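Local structure of transcriptional regulator, LacI family (Lactobacillus brevis, 3JY6) at residues E141-I146 against V153-V158; M247-Q250 against K255-P258. The protein probably acts as a DNA-binding transcription factor of the LacI family that recognises cis-regulatory regions and controls transcription. All blocks are in the same frame, centred on the assembly; numbering follows the deposited sequence.

Interaction 1 of 2, residues E141-I146 against V153-V158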
ATOM      1  N   GLU A 141       4.957 -14.434 -19.045  1.00 26.06           N
ATOM      2  CA  GLU A 141       5.343 -15.742 -18.533  1.00 25.81           C
ATOM      3  C   GLU A 141       4.217 -16.406 -17.745  1.00 25.21           C
ATOM      4  O   GLU A 141       4.013 -17.610 -17.838  1.00 26.94           O
ATOM      5  CB  GLU A 141       6.581 -15.614 -17.644  1.00 28.50           C
ATOM      6  CG  GLU A 141       7.911 -15.509 -18.393  1.00 30.09           C
ATOM      7  CD  GLU A 141       8.270 -16.789 -19.133  1.00 32.58           C
ATOM      8  OE1 GLU A 141       8.055 -16.855 -20.361  1.00 32.57           O
ATOM      9  OE2 GLU A 141       8.761 -17.743 -18.482  1.00 34.08           O
ATOM     10  N   ARG A 142       3.490 -15.625 -16.961  1.00 24.92           N
ATOM     11  CA  ARG A 142       2.390 -16.168 -16.169  1.00 23.45           C
ATOM     12  C   ARG A 142       1.264 -16.601 -17.102  1.00 23.63           C
ATOM     13  O   ARG A 142       0.554 -17.571 -16.842  1.00 21.54           O
ATOM     14  CB  ARG A 142       1.903 -15.116 -15.167  1.00 19.39           C
ATOM     15  CG  ARG A 142       2.978 -14.697 -14.158  1.00 17.92           C
ATOM     16  CD  ARG A 142       2.518 -13.532 -13.269  1.00 16.54           C
ATOM     17  NE  ARG A 142       3.596 -13.086 -12.390  1.00 15.81           N
ATOM     18  CZ  ARG A 142       3.512 -12.087 -11.510  1.00 15.18           C
ATOM     19  NH1 ARG A 142       2.390 -11.385 -11.363  1.00 11.65           N
ATOM     20  NH2 ARG A 142       4.563 -11.801 -10.756  1.00 13.66           N
ATOM     21  N   TYR A 143       1.111 -15.875 -18.199  1.00 25.66           N
ATOM     22  CA  TYR A 143       0.081 -16.198 -19.175  1.00 26.91           C
ATOM     23  C   TYR A 143       0.525 -17.456 -19.912  1.00 28.14           C
ATOM     24  O   TYR A 143      -0.289 -18.328 -20.226  1.00 26.97           O
ATOM     25  CB  TYR A 143      -0.095 -15.047 -20.160  1.00 28.78           C
ATOM     26  CG  TYR A 143      -1.077 -15.337 -21.278  1.00 31.41           C
ATOM     27  CD1 TYR A 143      -2.393 -15.706 -21.005  1.00 31.36           C
ATOM     28  CD2 TYR A 143      -0.689 -15.226 -22.609  1.00 33.48           C
ATOM     29  CE1 TYR A 143      -3.300 -15.958 -22.038  1.00 34.96           C
ATOM     30  CE2 TYR A 143      -1.582 -15.474 -23.649  1.00 35.81           C
ATOM     31  CZ  TYR A 143      -2.885 -15.842 -23.358  1.00 36.52           C
ATOM     32  OH  TYR A 143      -3.757 -16.114 -24.385  1.00 36.37           O
ATOM     33  N   ARG A 144       1.832 -17.541 -20.157  1.00 28.40           N
ATOM     34  CA  ARG A 144       2.436 -18.673 -20.846  1.00 30.32           C
ATOM     35  C   ARG A 144       2.274 -19.928 -19.993  1.00 30.17           C
ATOM     36  O   ARG A 144       2.129 -21.034 -20.511  1.00 30.22           O
ATOM     37  CB  ARG A 144       3.920 -18.386 -21.098  1.00 32.58           C
ATOM     38  CG  ARG A 144       4.668 -19.473 -21.847  1.00 35.11           C
ATOM     39  CD  ARG A 144       6.171 -19.231 -21.794  1.00 36.70           C
ATOM     40  NE  ARG A 144       6.879 -20.495 -21.642  1.00 39.81           N
ATOM     41  CZ  ARG A 144       7.884 -20.689 -20.798  1.00 40.65           C
ATOM     42  NH1 ARG A 144       8.308 -19.695 -20.029  1.00 40.82           N
ATOM     43  NH2 ARG A 144       8.453 -21.884 -20.711  1.00 41.98           N
ATOM     44  N   GLY A 145       2.294 -19.746 -18.677  1.00 29.91           N
ATOM     45  CA  GLY A 145       2.137 -20.869 -17.773  1.00 28.99           C
ATOM     46  C   GLY A 145       0.706 -21.385 -17.761  1.00 28.34           C
ATOM     47  O   GLY A 145       0.476 -22.588 -17.659  1.00 27.93           O
ATOM     48  N   ILE A 146      -0.259 -20.475 -17.866  1.00 27.41           N
ATOM     49  CA  ILE A 146      -1.667 -20.862 -17.864  1.00 27.21           C
ATOM     50  C   ILE A 146      -2.012 -21.693 -19.108  1.00 28.30           C
ATOM     51  O   ILE A 146      -2.526 -22.812 -18.986  1.00 28.70           O
ATOM     52  CB  ILE A 146      -2.588 -19.618 -17.769  1.00 25.43           C
ATOM     53  CG1 ILE A 146      -2.425 -18.967 -16.390  1.00 23.42           C
ATOM     54  CG2 ILE A 146      -4.045 -20.018 -17.997  1.00 24.88           C
ATOM     55  CD1 ILE A 146      -3.158 -17.646 -16.227  1.00 21.28           C
ATOM     56  N   VAL A 153      -9.099 -21.056 -22.719  1.00 34.40           N
ATOM     57  CA  VAL A 153      -8.501 -19.901 -22.062  1.00 31.50           C
ATOM     58  C   VAL A 153      -8.830 -18.635 -22.833  1.00 31.05           C
ATOM     59  O   VAL A 153      -8.546 -18.534 -24.020  1.00 30.03           O
ATOM     60  CB  VAL A 153      -6.965 -20.029 -21.973  1.00 30.74           C
ATOM     61  CG1 VAL A 153      -6.375 -18.803 -21.294  1.00 30.85           C
ATOM     62  CG2 VAL A 153      -6.593 -21.279 -21.214  1.00 30.96           C
ATOM     63  N   ASP A 154      -9.447 -17.678 -22.155  1.00 30.74           N
ATOM     64  CA  ASP A 154      -9.794 -16.404 -22.766  1.00 32.31           C
ATOM     65  C   ASP A 154      -8.991 -15.342 -22.032  1.00 33.02           C
ATOM     66  O   ASP A 154      -8.683 -15.503 -20.852  1.00 33.82           O
ATOM     67  CB  ASP A 154     -11.287 -16.140 -22.618  1.00 33.63           C
ATOM     68  CG  ASP A 154     -12.126 -17.111 -23.426  1.00 37.40           C
ATOM     69  OD1 ASP A 154     -11.906 -17.205 -24.659  1.00 38.30           O
ATOM     70  OD2 ASP A 154     -13.004 -17.779 -22.832  1.00 36.89           O
ATOM     71  N   VAL A 155      -8.640 -14.258 -22.711  1.00 33.98           N
ATOM     72  CA  VAL A 155      -7.843 -13.220 -22.065  1.00 33.81           C
ATOM     73  C   VAL A 155      -8.458 -11.833 -22.139  1.00 32.71           C
ATOM     74  O   VAL A 155      -8.983 -11.434 -23.171  1.00 33.05           O
ATOM     75  CB  VAL A 155      -6.420 -13.176 -22.667  1.00 34.72           C
ATOM     76  CG1 VAL A 155      -6.492 -12.874 -24.138  1.00 37.41           C
ATOM     77  CG2 VAL A 155      -5.570 -12.131 -21.959  1.00 36.13           C
ATOM     78  N   LEU A 156      -8.401 -11.108 -21.027  1.00 32.06           N
ATOM     79  CA  LEU A 156      -8.932  -9.753 -20.958  1.00 31.88           C
ATOM     80  C   LEU A 156      -7.857  -8.776 -20.515  1.00 32.68           C
ATOM     81  O   LEU A 156      -7.573  -8.617 -19.318  1.00 31.99           O
ATOM     82  CB  LEU A 156     -10.128  -9.673 -20.005  1.00 30.91           C
ATOM     83  CG  LEU A 156     -10.623  -8.264 -19.653  1.00 32.23           C
ATOM     84  CD1 LEU A 156     -10.736  -7.398 -20.901  1.00 33.50           C
ATOM     85  CD2 LEU A 156     -11.958  -8.356 -18.944  1.00 30.89           C
ATOM     86  N   GLU A 157      -7.262  -8.125 -21.504  1.00 33.31           N
ATOM     87  CA  GLU A 157      -6.220  -7.145 -21.274  1.00 33.27           C
ATOM     88  C   GLU A 157      -6.826  -5.812 -20.871  1.00 34.44           C
ATOM     89  O   GLU A 157      -7.814  -5.359 -21.455  1.00 33.68           O
ATOM     90  CB  GLU A 157      -5.381  -6.997 -22.536  1.00 33.55           C
ATOM     91  CG  GLU A 157      -4.587  -8.248 -22.842  1.00 34.29           C
ATOM     92  CD  GLU A 157      -3.799  -8.148 -24.124  1.00 36.54           C
ATOM     93  OE1 GLU A 157      -4.341  -8.488 -25.198  1.00 35.39           O
ATOM     94  OE2 GLU A 157      -2.628  -7.719 -24.052  1.00 37.32           O
ATOM     95  N   VAL A 158      -6.233  -5.206 -19.847  1.00 34.58           N
ATOM     96  CA  VAL A 158      -6.669  -3.919 -19.326  1.00 35.20           C
ATOM     97  C   VAL A 158      -5.501  -2.963 -19.543  1.00 36.35           C
ATOM     98  O   VAL A 158      -4.341  -3.344 -19.368  1.00 37.08           O
ATOM     99  CB  VAL A 158      -6.964  -4.002 -17.811  1.00 35.66           C
ATOM    100  CG1 VAL A 158      -7.431  -2.658 -17.298  1.00 36.11           C
ATOM    101  CG2 VAL A 158      -8.020  -5.065 -17.536  1.00 35.90           C
TER
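Gly145 N is bonded to two carbonyls, Glu141 O at 2.9 Å and, weakly, Arg142 O, in the helical turn that lays Tyr143 and Ile146 against Val153 and Val155. This is the return half of a beta-alpha-beta crossover: strand 125-131 leads into helix 137-147, which leads into strand 152-158, an outermost strand of a four-stranded parallel sheet in the periplasmic-binding-protein fold. The short helix and strand axes run nearly antiparallel, at 159° and 10.7 Å apart, so side chains must bridge the gap. Tyr143 does so with its ring. Its CG lies anti to the backbone N (chi1 176°), which carries the ring out from the helix toward the strand, and CE1 settles 4.2 Å from Val155 CB. The same CE1 is 4.3 Å from Val153 CG1, and both valine groups meet the ring obliquely. Ile146 comes from the next turn, its CB directed at the strand, and is buried against Val126 and Thr115 as well. Arg142 heads elsewhere: its NE bonds Asn107 OD1 and its NH1 the carbonyl of Leu188. On the strand, Asp154 turns from the helix, and its OD2 accepts a bond from His125 NE2. The interface is apolar and buries 172 Å². Val153 CG1 sits at its junction, touching Tyr143 and also lying 4.2 Å from Ile146 CG2.

Interaction 2 of 2, residues M247-Q250 against K255-P258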
ATOM      1  N   MET A 247      22.822  -7.570  -2.201  1.00 13.28           N
ATOM      2  CA  MET A 247      23.421  -6.240  -2.184  1.00 14.63           C
ATOM      3  C   MET A 247      24.550  -6.163  -1.160  1.00 15.80           C
ATOM      4  O   MET A 247      25.638  -5.674  -1.458  1.00 19.24           O
ATOM      5  CB  MET A 247      22.353  -5.181  -1.877  1.00 13.74           C
ATOM      6  CG  MET A 247      22.860  -3.720  -1.705  1.00 14.11           C
ATOM      7  SD  MET A 247      23.712  -3.064  -3.150  1.00 12.97           S
ATOM      8  CE  MET A 247      24.448  -1.838  -2.625  1.00 19.20           C
ATOM      9  N   LEU A 248      24.294  -6.652   0.046  1.00 15.43           N
ATOM     10  CA  LEU A 248      25.312  -6.622   1.083  1.00 17.19           C
ATOM     11  C   LEU A 248      26.552  -7.408   0.648  1.00 17.49           C
ATOM     12  O   LEU A 248      27.662  -7.089   1.056  1.00 16.50           O
ATOM     13  CB  LEU A 248      24.757  -7.202   2.377  1.00 16.04           C
ATOM     14  CG  LEU A 248      23.638  -6.386   3.028  1.00 17.42           C
ATOM     15  CD1 LEU A 248      23.203  -7.070   4.317  1.00 15.34           C
ATOM     16  CD2 LEU A 248      24.132  -4.976   3.328  1.00 16.90           C
ATOM     17  N   ARG A 249      26.356  -8.436  -0.174  1.00 18.40           N
ATOM     18  CA  ARG A 249      27.477  -9.232  -0.659  1.00 18.45           C
ATOM     19  C   ARG A 249      28.283  -8.405  -1.652  1.00 18.59           C
ATOM     20  O   ARG A 249      29.510  -8.493  -1.689  1.00 20.88           O
ATOM     21  CB  ARG A 249      26.982 -10.528  -1.315  1.00 19.35           C
ATOM     22  CG  ARG A 249      26.600 -11.616  -0.324  1.00 18.84           C
ATOM     23  CD  ARG A 249      25.900 -12.768  -1.019  1.00 19.08           C
ATOM     24  NE  ARG A 249      26.726 -13.383  -2.066  1.00 19.39           N
ATOM     25  CZ  ARG A 249      26.228 -14.161  -3.024  1.00 21.50           C
ATOM     26  NH1 ARG A 249      24.924 -14.405  -3.058  1.00 23.73           N
ATOM     27  NH2 ARG A 249      27.018 -14.694  -3.943  1.00 22.89           N
ATOM     28  N   GLN A 250      27.602  -7.589  -2.450  1.00 18.98           N
ATOM     29  CA  GLN A 250      28.298  -6.744  -3.419  1.00 19.27           C
ATOM     30  C   GLN A 250      29.025  -5.619  -2.665  1.00 19.92           C
ATOM     31  O   GLN A 250      30.153  -5.269  -3.009  1.00 16.67           O
ATOM     32  CB  GLN A 250      27.317  -6.133  -4.434  1.00 18.43           C
ATOM     33  CG  GLN A 250      26.502  -7.140  -5.277  1.00 16.46           C
ATOM     34  CD  GLN A 250      25.394  -6.455  -6.102  1.00 14.71           C
ATOM     35  OE1 GLN A 250      24.573  -5.725  -5.557  1.00 16.93           O
ATOM     36  NE2 GLN A 250      25.381  -6.686  -7.405  1.00 14.32           N
ATOM     37  N   LYS A 255      32.458 -10.345  -5.955  1.00 31.47           N
ATOM     38  CA  LYS A 255      32.083 -10.216  -7.355  1.00 33.02           C
ATOM     39  C   LYS A 255      30.959 -11.228  -7.550  1.00 31.21           C
ATOM     40  O   LYS A 255      31.193 -12.377  -7.918  1.00 31.13           O
ATOM     41  CB  LYS A 255      33.273 -10.530  -8.274  1.00 34.86           C
ATOM     42  CG  LYS A 255      34.537  -9.712  -7.981  1.00 40.30           C
ATOM     43  CD  LYS A 255      34.276  -8.202  -7.866  1.00 43.39           C
ATOM     44  CE  LYS A 255      33.793  -7.584  -9.173  1.00 46.03           C
ATOM     45  NZ  LYS A 255      33.443  -6.140  -9.020  1.00 46.88           N
ATOM     46  N   VAL A 256      29.736 -10.793  -7.263  1.00 29.93           N
ATOM     47  CA  VAL A 256      28.560 -11.649  -7.377  1.00 26.89           C
ATOM     48  C   VAL A 256      28.146 -11.865  -8.828  1.00 25.97           C
ATOM     49  O   VAL A 256      27.767 -10.928  -9.518  1.00 24.82           O
ATOM     50  CB  VAL A 256      27.362 -11.047  -6.611  1.00 27.16           C
ATOM     51  CG1 VAL A 256      26.202 -12.042  -6.597  1.00 25.75           C
ATOM     52  CG2 VAL A 256      27.784 -10.677  -5.188  1.00 27.16           C
ATOM     53  N   ALA A 257      28.217 -13.112  -9.279  1.00 26.21           N
ATOM     54  CA  ALA A 257      27.846 -13.463 -10.647  1.00 26.46           C
ATOM     55  C   ALA A 257      26.429 -12.969 -10.971  1.00 25.60           C
ATOM     56  O   ALA A 257      25.531 -13.041 -10.137  1.00 25.37           O
ATOM     57  CB  ALA A 257      27.931 -14.981 -10.833  1.00 26.11           C
ATOM     58  N   PRO A 258      26.213 -12.474 -12.198  1.00 24.62           N
ATOM     59  CA  PRO A 258      24.882 -11.981 -12.574  1.00 23.17           C
ATOM     60  C   PRO A 258      23.873 -13.079 -12.919  1.00 23.89           C
ATOM     61  O   PRO A 258      23.434 -13.193 -14.065  1.00 22.60           O
ATOM     62  CB  PRO A 258      25.182 -11.091 -13.764  1.00 22.09           C
ATOM     63  CG  PRO A 258      26.289 -11.881 -14.466  1.00 21.70           C
ATOM     64  CD  PRO A 258      27.180 -12.300 -13.305  1.00 24.01           C
TER
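Arg249 and Gln250, neighbours near the end of helix 236-251, receive the two methyls of Val256 as the chain turns back toward strand 260-262. The helix-loop return is tight: Gln250 CA and Val256 CA are 6.3 Å apart. Traced outward, the arginine touches the valine at both ends of its chain. Its CB, directed toward the loop, lies 4.0 Å from Val256 CG2. The next bond places CG beside the backbone N (chi1 -79°), and a bend further along, at chi3 59°, brings the guanidinium back over the valine. There CZ stands 4.2 Å from Val256 CG1, and NH2 approaches the same methyl to 3.8 Å. The methyl lies over one face of the flat group, displaced toward its rim, so this contact does not spend the in-plane N-H directions. NH2 forms a salt bridge with Glu254 OE2, in the loop between the segments. Gln250 meets the other branch: its CG is 3.8 Å from Val256 CG2, and its chain crosses the valine at about a right angle, as the arginine does. Beyond CG the chain runs extended, and NE2 donates to the carbonyl of Val88 in the six-stranded parallel sheet. Of the 164 Å² buried here, Val256 supplies 90 Å², more than both helix residues together. The chemistry is therefore divided: methyls meet aliphatic carbons and a guanidinium face by van der Waals contact, while the polar ends are held by Glu254 and Val88, which probably fixes the surfaces on which the valine rests.

From the N terminus, interaction 1 comes first: helix 137-147 ends, a short connection of residues 148-151 reverses the chain, and strand 152-158 closes the loop against it. Interaction 2 closes later, across residues 251-254, where helix 236-251 gives way to the segment leading into strand 260-262. The two are in series, so neither nests in nor crosses the other. Interactions 1 and 2 lie on opposite sides of the chain's centre, with their centres about 34 Å apart and their nearest atoms about 16 Å apart. Interaction 1 belongs to the four-stranded sheet, whereas interaction 2 packs the end of helix 236-251 against the loop leading into an outermost strand of the six-stranded sheet, beside helix 20-34.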